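Local coordinates for PLP-Dependent L-Arginine Hydroxylase MppP (Streptomyces wadayamensis, PDB 6C92), which hydroxylates L-arginine by means of a pyridoxal 5'-phosphate cofactor and belongs to a family of pyridoxal-phosphate-dependent aminotransferases, at residues Asp106-Val111 and Val150-Val155; Glu145-Val150 and Glu176-His181; Glu169-Leu174 and Tyr203-Glu208; Thr183-Asp188 and Ala209-Val214. All blocks are in the same frame, centred on the assembly; numbering follows the deposited sequence.

Interaction 1: Asp106-Val111 and Val150-Val155; sequences DRVALV and VGCVFV
Leu-110 lies alongside Phe-154, both pointing the same way, and its CD1 approaches the ring obliquely, 3.5 Å from Phe-154 CD1. With CG anti to the backbone N (chi1 175°), the leucine bends that methyl across to its neighbour. Val-108 shares this face: its CG1 sits 4.0 Å from Phe-154 CB and close to the sulfur of Cys-152. Met-94 and Leu-97 of helix 90-102 close over the phenylalanine. On the other face Ala-109 CB meets Val-153 CG2 at 4.2 Å, and the methyls of Val-150 reach the same alanine from the loop before the strand.

Between the two faces run parallel strands 107-112 and 152-156, neighbours in the central sheet of the large aminotransferase domain. Ala-109 bonds in both directions: its N gives to Cys-152 O (2.9 Å), and its O takes the N-H of Phe-154 at 2.7 Å. Gly-151 N to Arg-107 O and Val-111 N to Phe-154 O continue the pairing at the two ends. The guanidinium of Arg-107 turns elsewhere, its NE bonding Ser-149 O. The backbone bonds thus set the register, while the apolar side chains on both faces suit strands buried in the core.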
# COMPACT_ATOMS: atom_id res chain seq x y z
N ASP A 106 -13.86 -15.35 -14.42
CA ASP A 106 -12.76 -16.11 -14.98
C ASP A 106 -11.96 -15.34 -16.02
O ASP A 106 -10.75 -15.54 -16.11
CB ASP A 106 -13.28 -17.41 -15.60
CG ASP A 106 -13.43 -18.51 -14.56
OD1 ASP A 106 -12.51 -18.67 -13.72
OD2 ASP A 106 -14.47 -19.19 -14.56
N ARG A 107 -12.62 -14.48 -16.81
CA ARG A 107 -12.00 -13.79 -17.93
C ARG A 107 -12.27 -12.30 -17.87
O ARG A 107 -13.39 -11.88 -17.58
CB ARG A 107 -12.53 -14.33 -19.29
CG ARG A 107 -11.98 -15.68 -19.69
CD ARG A 107 -12.91 -16.41 -20.67
NE ARG A 107 -13.37 -15.60 -21.80
CZ ARG A 107 -12.78 -15.56 -23.01
NH1 ARG A 107 -13.30 -14.82 -23.98
NH2 ARG A 107 -11.69 -16.26 -23.25
N VAL A 108 -11.25 -11.52 -18.21
CA VAL A 108 -11.31 -10.06 -18.24
C VAL A 108 -10.87 -9.62 -19.61
O VAL A 108 -9.81 -10.03 -20.10
CB VAL A 108 -10.41 -9.40 -17.17
CG1 VAL A 108 -10.48 -7.85 -17.27
CG2 VAL A 108 -10.80 -9.88 -15.78
N ALA A 109 -11.68 -8.78 -20.24
CA ALA A 109 -11.27 -8.10 -21.46
C ALA A 109 -10.48 -6.86 -21.07
O ALA A 109 -10.98 -6.03 -20.32
CB ALA A 109 -12.50 -7.73 -22.29
N LEU A 110 -9.25 -6.75 -21.57
CA LEU A 110 -8.33 -5.70 -21.15
C LEU A 110 -7.78 -4.98 -22.36
O LEU A 110 -7.36 -5.62 -23.33
CB LEU A 110 -7.19 -6.31 -20.32
CG LEU A 110 -6.07 -5.37 -19.88
CD1 LEU A 110 -6.58 -4.24 -19.05
CD2 LEU A 110 -5.05 -6.14 -19.09
N VAL A 111 -7.75 -3.65 -22.31
CA VAL A 111 -7.19 -2.88 -23.41
C VAL A 111 -5.73 -3.24 -23.62
O VAL A 111 -4.96 -3.46 -22.68
CB VAL A 111 -7.37 -1.37 -23.19
CG1 VAL A 111 -6.53 -0.87 -22.03
CG2 VAL A 111 -7.03 -0.61 -24.50
N VAL A 150 -16.96 -12.68 -20.93
CA VAL A 150 -16.03 -12.02 -20.02
C VAL A 150 -16.86 -11.43 -18.88
O VAL A 150 -18.01 -11.03 -19.09
CB VAL A 150 -15.26 -11.00 -20.90
CG1 VAL A 150 -15.77 -9.59 -20.84
CG2 VAL A 150 -13.80 -11.16 -20.82
N GLY A 151 -16.30 -11.41 -17.66
CA GLY A 151 -16.99 -10.89 -16.49
C GLY A 151 -16.66 -9.46 -16.14
O GLY A 151 -17.28 -8.85 -15.26
N CYS A 152 -15.64 -8.93 -16.81
CA CYS A 152 -15.16 -7.58 -16.60
C CYS A 152 -14.49 -7.12 -17.88
O CYS A 152 -13.82 -7.91 -18.56
CB CYS A 152 -14.17 -7.53 -15.43
SG CYS A 152 -13.39 -5.90 -15.12
N VAL A 153 -14.74 -5.85 -18.22
CA VAL A 153 -14.02 -5.11 -19.25
C VAL A 153 -13.21 -4.04 -18.53
O VAL A 153 -13.77 -3.29 -17.73
CB VAL A 153 -15.01 -4.47 -20.25
CG1 VAL A 153 -14.26 -3.58 -21.23
CG2 VAL A 153 -15.81 -5.57 -20.99
N PHE A 154 -11.91 -3.96 -18.81
CA PHE A 154 -11.00 -3.05 -18.12
C PHE A 154 -10.33 -2.14 -19.14
O PHE A 154 -9.61 -2.61 -20.03
CB PHE A 154 -9.94 -3.84 -17.34
CG PHE A 154 -9.14 -3.01 -16.39
CD1 PHE A 154 -8.25 -2.05 -16.84
CD2 PHE A 154 -9.28 -3.19 -15.02
CE1 PHE A 154 -7.50 -1.28 -15.96
CE2 PHE A 154 -8.55 -2.43 -14.11
CZ PHE A 154 -7.66 -1.47 -14.58
N VAL A 155 -10.52 -0.83 -18.98
CA VAL A 155 -9.95 0.19 -19.87
C VAL A 155 -9.14 1.20 -19.06
O VAL A 155 -9.64 1.82 -18.12
CB VAL A 155 -11.05 0.92 -20.66
CG1 VAL A 155 -10.42 2.01 -21.53
CG2 VAL A 155 -11.86 -0.07 -21.50

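Interaction 2: Glu145-Val150 and Glu176-His181; sequences ELLSSV and EQCAEH
The imidazole of His-181 carries Leu-147 CB over one face, 3.6 Å above its plane and shifted toward the rim, while Gln-177 O, one helical turn back, lies at the ring edge in plane. This is a CH-pi contact: CB stands 16° off the ring normal and 3.8 Å from the centroid of the His-181 ring. Leu-147 CD1 follows it toward CD2 of the same ring. Obliquely to the ring, the backbone N of Ser-148 comes within 3.9 Å of His-181 ND1.

Leu-147 carries most of the contact. Its CG stands anti to the carbonyl carbon (chi1 -74°), which sends CD1 against Gln-177, 3.6 Å from CB and 3.4 Å from NE2 of that residue; the two side chains cross at about a right angle. The buried amide is not left wanting, since NE2 donates to Leu-142 O. CD2 turns to Cys-178 SG, and both residues also rest on Val-153. Helices 144-148 and 168-181 thus lie on the same face of the central sheet, one leading into strand 152-156 and the other following it. An alanine in place of His-181 would probably uncover CB of Leu-147 and open a gap beside Ser-148. Where the chain leaves helix 144-148, Leu-146 O is gripped twice from one face of its plane, by Ser-149 OG at 2.7 Å and by the N of the same serine.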
# COMPACT_ATOMS: atom_id res chain seq x y z
N GLU A 145 -20.35 -11.62 -28.61
CA GLU A 145 -19.57 -12.82 -28.29
C GLU A 145 -18.53 -12.52 -27.22
O GLU A 145 -18.37 -13.28 -26.25
CB GLU A 145 -18.90 -13.35 -29.57
CG GLU A 145 -17.98 -14.57 -29.38
CD GLU A 145 -17.37 -15.06 -30.70
OE1 GLU A 145 -17.14 -16.28 -30.84
OE2 GLU A 145 -17.11 -14.22 -31.60
N LEU A 146 -17.81 -11.42 -27.38
CA LEU A 146 -16.81 -11.05 -26.39
C LEU A 146 -17.46 -10.76 -25.05
O LEU A 146 -17.09 -11.33 -24.02
CB LEU A 146 -16.02 -9.83 -26.87
CG LEU A 146 -15.02 -9.30 -25.82
CD1 LEU A 146 -13.99 -10.35 -25.49
CD2 LEU A 146 -14.36 -8.06 -26.31
N LEU A 147 -18.46 -9.88 -25.04
CA LEU A 147 -19.02 -9.40 -23.78
C LEU A 147 -19.72 -10.51 -23.01
O LEU A 147 -19.73 -10.48 -21.78
CB LEU A 147 -19.99 -8.25 -24.02
CG LEU A 147 -19.36 -6.92 -24.39
CD1 LEU A 147 -20.38 -5.96 -24.96
CD2 LEU A 147 -18.72 -6.31 -23.15
N SER A 148 -20.32 -11.47 -23.70
CA SER A 148 -20.98 -12.58 -23.01
C SER A 148 -19.98 -13.59 -22.47
O SER A 148 -20.38 -14.46 -21.70
CB SER A 148 -21.99 -13.28 -23.94
OG SER A 148 -21.34 -13.88 -25.03
N SER A 149 -18.70 -13.50 -22.86
CA SER A 149 -17.68 -14.45 -22.46
C SER A 149 -16.74 -13.90 -21.38
O SER A 149 -15.78 -14.57 -20.99
CB SER A 149 -16.85 -14.86 -23.66
OG SER A 149 -15.98 -13.83 -24.06
N VAL A 150 -16.96 -12.68 -20.93
CA VAL A 150 -16.03 -12.02 -20.02
C VAL A 150 -16.86 -11.43 -18.88
O VAL A 150 -18.01 -11.03 -19.09
CB VAL A 150 -15.26 -11.00 -20.90
CG1 VAL A 150 -15.77 -9.59 -20.84
CG2 VAL A 150 -13.80 -11.16 -20.82
N GLU A 176 -23.22 1.01 -21.25
CA GLU A 176 -24.52 0.43 -21.59
C GLU A 176 -24.37 -1.03 -21.99
O GLU A 176 -25.17 -1.87 -21.58
CB GLU A 176 -25.18 1.22 -22.74
CG GLU A 176 -25.70 2.57 -22.27
CD GLU A 176 -26.14 3.51 -23.39
OE1 GLU A 176 -25.69 3.37 -24.54
OE2 GLU A 176 -26.95 4.42 -23.07
N GLN A 177 -23.35 -1.34 -22.80
CA GLN A 177 -23.15 -2.72 -23.21
C GLN A 177 -22.79 -3.61 -22.03
O GLN A 177 -23.27 -4.76 -21.94
CB GLN A 177 -22.06 -2.81 -24.26
CG GLN A 177 -22.37 -2.22 -25.62
CD GLN A 177 -21.37 -2.73 -26.63
OE1 GLN A 177 -20.28 -2.18 -26.75
NE2 GLN A 177 -21.71 -3.84 -27.33
N CYS A 178 -21.94 -3.13 -21.13
CA CYS A 178 -21.63 -3.91 -19.93
C CYS A 178 -22.87 -4.13 -19.08
O CYS A 178 -23.07 -5.22 -18.55
CB CYS A 178 -20.53 -3.24 -19.12
SG CYS A 178 -18.92 -3.33 -19.88
N ALA A 179 -23.73 -3.11 -18.97
CA ALA A 179 -24.97 -3.28 -18.21
C ALA A 179 -25.83 -4.37 -18.85
O ALA A 179 -26.33 -5.26 -18.16
CB ALA A 179 -25.74 -1.96 -18.14
N GLU A 180 -25.97 -4.34 -20.16
CA GLU A 180 -26.90 -5.30 -20.77
C GLU A 180 -26.34 -6.73 -20.76
O GLU A 180 -27.12 -7.68 -20.84
CB GLU A 180 -27.30 -4.81 -22.16
CG GLU A 180 -26.25 -4.70 -23.11
CD GLU A 180 -26.62 -3.87 -24.35
OE1 GLU A 180 -27.48 -2.96 -24.28
OE2 GLU A 180 -26.01 -4.12 -25.39
N HIS A 181 -25.02 -6.92 -20.56
CA HIS A 181 -24.43 -8.25 -20.48
C HIS A 181 -24.07 -8.66 -19.06
O HIS A 181 -23.47 -9.73 -18.87
CB HIS A 181 -23.19 -8.30 -21.37
CG HIS A 181 -23.50 -8.42 -22.82
ND1 HIS A 181 -23.76 -9.63 -23.43
CD2 HIS A 181 -23.59 -7.49 -23.80
CE1 HIS A 181 -24.00 -9.43 -24.71
NE2 HIS A 181 -23.90 -8.14 -24.96

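Interaction 3: Glu169-Leu174 and Tyr203-Glu208; sequences ERLRRL and YAVLQE
Arg-172 starts out with CG opposite its own nitrogen, runs on extended, and then bends at chi3 (-40°), which swings the guanidinium across to Glu-208; the glutamate reaches back with CG anti to the carbonyl carbon and an extended chain. NH1 of Arg-172 donates to Glu-208 OE2 at 3.0 Å, a salt bridge lying in the guanidinium plane, with the two flat groups only 12° from coplanar. Water 2 spans the same pair, accepting from Arg-172 NH2 and donating to Glu-208 OE2. NH2 has a second charged mate in Glu-168. Over one guanidinium face sits Val-205 CG2, 3.8 Å from Arg-172 NH2.

Here segments 169-174 and 203-208, of helices 168-181 and 202-209, run 26° from parallel against one face of the central sheet. Val-205 packs between them: its CG1 presses on Arg-172 CA at 3.5 Å and on Leu-171 CG at 3.9 Å. Were Arg-172 a leucine, Glu-208 would probably lose its salt-bridge partner across the helices, and Glu-168 its own. Water 1 donates to Val-205 O and receives a weak bond from Arg-172 NH1. Deeper in, toward Leu-185 of the sheet, Leu-171 CD1 meets Leu-206 CD1 at 4.3 Å.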
# COMPACT_ATOMS: atom_id res chain seq x y z
N GLU A 169 -18.98 9.62 -25.60
CA GLU A 169 -19.96 8.78 -26.28
C GLU A 169 -19.56 7.31 -26.26
O GLU A 169 -20.41 6.42 -26.17
CB GLU A 169 -20.14 9.31 -27.71
CG GLU A 169 -20.60 10.81 -27.80
CD GLU A 169 -19.53 11.88 -27.43
OE1 GLU A 169 -18.30 11.60 -27.45
OE2 GLU A 169 -19.94 13.02 -27.09
N ARG A 170 -18.27 7.02 -26.35
CA ARG A 170 -17.88 5.61 -26.36
C ARG A 170 -17.93 5.03 -24.96
O ARG A 170 -18.35 3.88 -24.77
CB ARG A 170 -16.48 5.48 -26.98
CG ARG A 170 -15.91 4.08 -26.94
CD ARG A 170 -16.86 3.06 -27.54
NE ARG A 170 -17.10 3.32 -28.97
CZ ARG A 170 -18.14 2.83 -29.64
NH1 ARG A 170 -18.28 3.10 -30.94
NH2 ARG A 170 -19.05 2.08 -29.03
N LEU A 171 -17.56 5.81 -23.95
CA LEU A 171 -17.74 5.35 -22.57
C LEU A 171 -19.20 5.05 -22.28
O LEU A 171 -19.52 4.03 -21.66
CB LEU A 171 -17.21 6.37 -21.59
CG LEU A 171 -17.47 6.03 -20.13
CD1 LEU A 171 -16.65 4.79 -19.78
CD2 LEU A 171 -17.08 7.19 -19.21
N ARG A 172 -20.09 5.93 -22.72
CA ARG A 172 -21.51 5.72 -22.49
C ARG A 172 -21.95 4.41 -23.12
O ARG A 172 -22.66 3.61 -22.48
CB ARG A 172 -22.33 6.89 -23.06
CG ARG A 172 -23.81 6.75 -22.73
CD ARG A 172 -24.69 7.99 -23.04
NE ARG A 172 -24.06 9.26 -22.71
CZ ARG A 172 -24.19 9.96 -21.59
NH1 ARG A 172 -24.95 9.50 -20.57
NH2 ARG A 172 -23.54 11.13 -21.49
N ARG A 173 -21.53 4.16 -24.36
CA ARG A 173 -21.95 2.95 -25.05
C ARG A 173 -21.36 1.72 -24.40
O ARG A 173 -22.04 0.71 -24.21
CB ARG A 173 -21.56 3.01 -26.54
CG ARG A 173 -22.55 3.70 -27.38
CD ARG A 173 -23.87 2.96 -27.34
NE ARG A 173 -23.80 1.60 -27.86
CZ ARG A 173 -24.50 0.56 -27.38
NH1 ARG A 173 -25.26 0.67 -26.30
NH2 ARG A 173 -24.39 -0.61 -27.97
N LEU A 174 -20.09 1.80 -24.02
CA LEU A 174 -19.45 0.66 -23.37
C LEU A 174 -20.13 0.33 -22.04
O LEU A 174 -20.35 -0.85 -21.72
CB LEU A 174 -17.97 0.97 -23.19
CG LEU A 174 -17.09 -0.13 -22.60
CD1 LEU A 174 -17.16 -1.39 -23.46
CD2 LEU A 174 -15.65 0.42 -22.52
N TYR A 203 -18.37 9.81 -13.90
CA TYR A 203 -19.29 9.22 -12.93
C TYR A 203 -20.73 9.45 -13.35
O TYR A 203 -21.56 8.56 -13.21
CB TYR A 203 -18.99 9.78 -11.54
CG TYR A 203 -17.63 9.30 -11.09
CD1 TYR A 203 -17.47 8.03 -10.54
CD2 TYR A 203 -16.50 10.08 -11.30
CE1 TYR A 203 -16.23 7.56 -10.19
CE2 TYR A 203 -15.23 9.62 -10.91
CZ TYR A 203 -15.11 8.36 -10.37
OH TYR A 203 -13.86 7.89 -10.01
N ALA A 204 -21.04 10.64 -13.86
CA ALA A 204 -22.37 10.86 -14.43
C ALA A 204 -22.72 9.77 -15.46
O ALA A 204 -23.81 9.20 -15.42
CB ALA A 204 -22.43 12.24 -15.08
N VAL A 205 -21.80 9.50 -16.38
CA VAL A 205 -22.06 8.51 -17.44
C VAL A 205 -22.27 7.12 -16.85
O VAL A 205 -23.19 6.40 -17.22
CB VAL A 205 -20.90 8.53 -18.45
CG1 VAL A 205 -21.05 7.40 -19.50
CG2 VAL A 205 -20.81 9.87 -19.10
N LEU A 206 -21.38 6.72 -15.95
CA LEU A 206 -21.47 5.39 -15.36
C LEU A 206 -22.78 5.20 -14.59
O LEU A 206 -23.42 4.14 -14.66
CB LEU A 206 -20.26 5.21 -14.43
CG LEU A 206 -18.97 4.48 -14.77
CD1 LEU A 206 -18.83 3.98 -16.16
CD2 LEU A 206 -17.71 5.24 -14.30
N GLN A 207 -23.15 6.21 -13.79
CA GLN A 207 -24.36 6.11 -12.98
C GLN A 207 -25.61 6.10 -13.86
O GLN A 207 -26.57 5.37 -13.58
CB GLN A 207 -24.36 7.26 -11.97
CG GLN A 207 -23.33 6.99 -10.88
CD GLN A 207 -22.97 8.19 -10.06
OE1 GLN A 207 -23.10 9.33 -10.51
NE2 GLN A 207 -22.51 7.95 -8.84
N GLU A 208 -25.56 6.84 -14.97
CA GLU A 208 -26.69 6.89 -15.89
C GLU A 208 -26.85 5.59 -16.65
O GLU A 208 -27.98 5.14 -16.90
CB GLU A 208 -26.51 8.07 -16.84
CG GLU A 208 -26.99 9.36 -16.21
CD GLU A 208 -26.28 10.58 -16.73
OE1 GLU A 208 -26.34 11.61 -16.03
OE2 GLU A 208 -25.69 10.51 -17.81
O HOH W 1 -24.72 6.61 -19.52
O HOH W 2 -23.79 12.31 -18.93

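Interaction 4: Thr183-Asp188 and Ala209-Val214; sequences TVLALD and AGCRWV. With EQJ ((E)-N~2~-({3-hydroxy-2-methyl-5-[(phosphonooxy)methyl]pyridin-4-yl}methylidene)-L-arginine), chain E.
Strand 184-188, helix 202-209 and strand 213-218 form a beta-alpha-beta unit, and here its two parallel strands come together, Leu-185 opposite Trp-213 and Ala-186 opposite Val-214. Three backbone bonds hold them: Leu-185 N to Arg-212 O at 2.9 Å, Val-214 N to Leu-185 O at 3.0 Å, and Leu-187 N to Val-214 O at 2.9 Å. Just ahead of these, water 3 bridges Thr-183 O and Arg-212 N.

The guanidinium of Arg-212 lays one face on Val-184, whose CG2 stands 3.5 Å above its plane; the two side chains cross at about a right angle. Bonds from NH2 to Ile-239 O and from NH1 to Gly-182 O fix its turn. Cys-211 SG, set between its backbone N and carbonyl carbon (chi1 61°), reaches Leu-185 CB at 4.1 Å. At the far end of strand 184-188, Asp-188 OD2 lies 2.5 Å from the pyridine nitrogen N03 of the bound PLP-arginine aldimine, the aspartate-pyridine pairing familiar from fold-type-I PLP enzymes, and its OD1 is held by Ser-190 N.

Strand 184-188 is flanked in the sheet by strands 152-156 and 213-218; Leu-185 lies under Cys-178 of helix 168-181 and Leu-206 of helix 202-209, while Ala-186 shares the other face with Cys-152 and Phe-154.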
# COMPACT_ATOMS: atom_id res chain seq x y z
N THR A 183 -21.79 -7.40 -17.13
CA THR A 183 -20.33 -7.35 -17.05
C THR A 183 -19.90 -6.13 -16.24
O THR A 183 -20.49 -5.07 -16.37
CB THR A 183 -19.75 -7.24 -18.47
OG1 THR A 183 -20.32 -8.27 -19.29
CG2 THR A 183 -18.26 -7.39 -18.46
N VAL A 184 -18.87 -6.29 -15.42
CA VAL A 184 -18.32 -5.16 -14.67
C VAL A 184 -17.50 -4.31 -15.63
O VAL A 184 -16.68 -4.84 -16.38
CB VAL A 184 -17.44 -5.64 -13.50
CG1 VAL A 184 -16.79 -4.44 -12.81
CG2 VAL A 184 -18.27 -6.43 -12.53
N LEU A 185 -17.70 -3.00 -15.58
CA LEU A 185 -16.83 -2.07 -16.29
C LEU A 185 -15.86 -1.44 -15.30
O LEU A 185 -16.30 -0.81 -14.33
CB LEU A 185 -17.63 -0.99 -16.99
CG LEU A 185 -16.77 0.06 -17.72
CD1 LEU A 185 -15.82 -0.57 -18.77
CD2 LEU A 185 -17.68 1.08 -18.39
N ALA A 186 -14.57 -1.61 -15.55
CA ALA A 186 -13.53 -1.08 -14.68
C ALA A 186 -12.66 -0.11 -15.47
O ALA A 186 -12.22 -0.42 -16.58
CB ALA A 186 -12.66 -2.19 -14.08
N LEU A 187 -12.41 1.06 -14.88
CA LEU A 187 -11.57 2.07 -15.49
C LEU A 187 -10.38 2.40 -14.60
O LEU A 187 -10.52 2.57 -13.38
CB LEU A 187 -12.36 3.36 -15.73
CG LEU A 187 -13.69 3.33 -16.49
CD1 LEU A 187 -14.20 4.74 -16.58
CD2 LEU A 187 -13.54 2.73 -17.88
N ASP A 188 -9.21 2.51 -15.23
CA ASP A 188 -8.01 3.08 -14.60
C ASP A 188 -7.78 4.46 -15.20
O ASP A 188 -7.47 4.58 -16.40
CB ASP A 188 -6.82 2.15 -14.80
CG ASP A 188 -5.52 2.70 -14.21
OD1 ASP A 188 -5.30 3.94 -14.22
OD2 ASP A 188 -4.68 1.90 -13.77
N ALA A 209 -25.73 4.95 -17.01
CA ALA A 209 -25.82 3.67 -17.70
C ALA A 209 -26.25 2.55 -16.76
O ALA A 209 -26.88 1.59 -17.20
CB ALA A 209 -24.49 3.33 -18.37
N GLY A 210 -25.88 2.63 -15.48
CA GLY A 210 -26.32 1.67 -14.50
C GLY A 210 -25.68 0.31 -14.61
O GLY A 210 -26.25 -0.67 -14.13
N CYS A 211 -24.52 0.21 -15.26
CA CYS A 211 -23.71 -0.99 -15.14
C CYS A 211 -23.06 -1.06 -13.77
O CYS A 211 -22.98 -0.08 -13.03
CB CYS A 211 -22.64 -1.02 -16.23
SG CYS A 211 -21.46 0.36 -16.16
N ARG A 212 -22.62 -2.27 -13.40
CA ARG A 212 -21.71 -2.41 -12.27
C ARG A 212 -20.35 -1.87 -12.67
O ARG A 212 -19.82 -2.24 -13.72
CB ARG A 212 -21.62 -3.87 -11.85
CG ARG A 212 -22.92 -4.44 -11.36
CD ARG A 212 -22.69 -5.82 -10.71
NE ARG A 212 -22.39 -6.81 -11.73
CZ ARG A 212 -21.52 -7.80 -11.62
NH1 ARG A 212 -21.40 -8.64 -12.64
NH2 ARG A 212 -20.76 -7.98 -10.53
N TRP A 213 -19.78 -0.95 -11.87
CA TRP A 213 -18.55 -0.29 -12.27
C TRP A 213 -17.60 -0.06 -11.11
O TRP A 213 -17.99 0.02 -9.94
CB TRP A 213 -18.83 1.05 -12.99
CG TRP A 213 -19.65 2.06 -12.20
CD1 TRP A 213 -21.01 2.27 -12.33
CD2 TRP A 213 -19.20 2.97 -11.19
NE1 TRP A 213 -21.42 3.25 -11.46
CE2 TRP A 213 -20.34 3.69 -10.74
CE3 TRP A 213 -17.95 3.24 -10.59
CZ2 TRP A 213 -20.27 4.67 -9.74
CZ3 TRP A 213 -17.88 4.22 -9.58
CH2 TRP A 213 -19.04 4.92 -9.18
N VAL A 214 -16.33 0.09 -11.49
CA VAL A 214 -15.23 0.43 -10.59
C VAL A 214 -14.34 1.41 -11.33
O VAL A 214 -14.05 1.19 -12.51
CB VAL A 214 -14.41 -0.80 -10.15
CG1 VAL A 214 -13.19 -0.36 -9.37
CG2 VAL A 214 -15.22 -1.73 -9.28
C01 EQJ E . -2.22 3.22 -15.86
C02 EQJ E . -1.50 2.96 -14.54
C04 EQJ E . -1.70 2.32 -12.30
C05 EQJ E . -0.34 2.46 -12.12
C06 EQJ E . 0.30 2.15 -10.72
C12 EQJ E . 0.50 2.85 -13.20
C13 EQJ E . 2.01 3.03 -12.97
C15 EQJ E . 4.17 4.04 -13.71
C16 EQJ E . 4.89 3.32 -12.54
C17 EQJ E . 4.94 1.77 -12.50
C18 EQJ E . 5.55 1.35 -11.13
C20 EQJ E . 4.46 -0.80 -10.20
C23 EQJ E . 4.88 3.86 -15.06
C26 EQJ E . -0.11 3.12 -14.43
N03 EQJ E . -2.24 2.58 -13.51
N14 EQJ E . 2.73 3.72 -13.83
N19 EQJ E . 5.53 -0.11 -10.96
N21 EQJ E . 3.43 0.02 -9.67
N22 EQJ E . 4.44 -2.11 -10.05
O07 EQJ E . 0.90 3.33 -10.22
O09 EQJ E . 3.13 2.69 -9.11
O10 EQJ E . 1.71 4.53 -8.14
O11 EQJ E . 1.04 2.14 -8.00
O24 EQJ E . 4.21 3.87 -16.10
O25 EQJ E . 6.12 3.74 -15.15
O27 EQJ E . 0.64 3.52 -15.51
P08 EQJ E . 1.76 3.17 -8.82
O HOH W 3 -22.88 -4.41 -15.24

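How the interactions relate
From the N terminus, interaction 1 comes first, pairing strand 107-112 with strand 152-156 and closing a loop of 38 residues. Interaction 2 opens inside that loop, on helix 144-148, and crosses it to end on helix 168-181, closing 25 residues; the two share Val-150. Interaction 3 starts earlier on that helix, crosses interaction 2 in turn, and closes 28 residues at helix 202-209. Interaction 4 crosses interaction 3, joining strands 184-188 and 213-218 around 20 residues, in series with interactions 1 and 2. Backbone bonds between Val-153 and strand 184-188 merge interactions 1 and 4 into one sheet. Interactions 2 and 3 link the helices over it, with Val-153, Leu-185 and Trp-213 of the sheet packing against those helices.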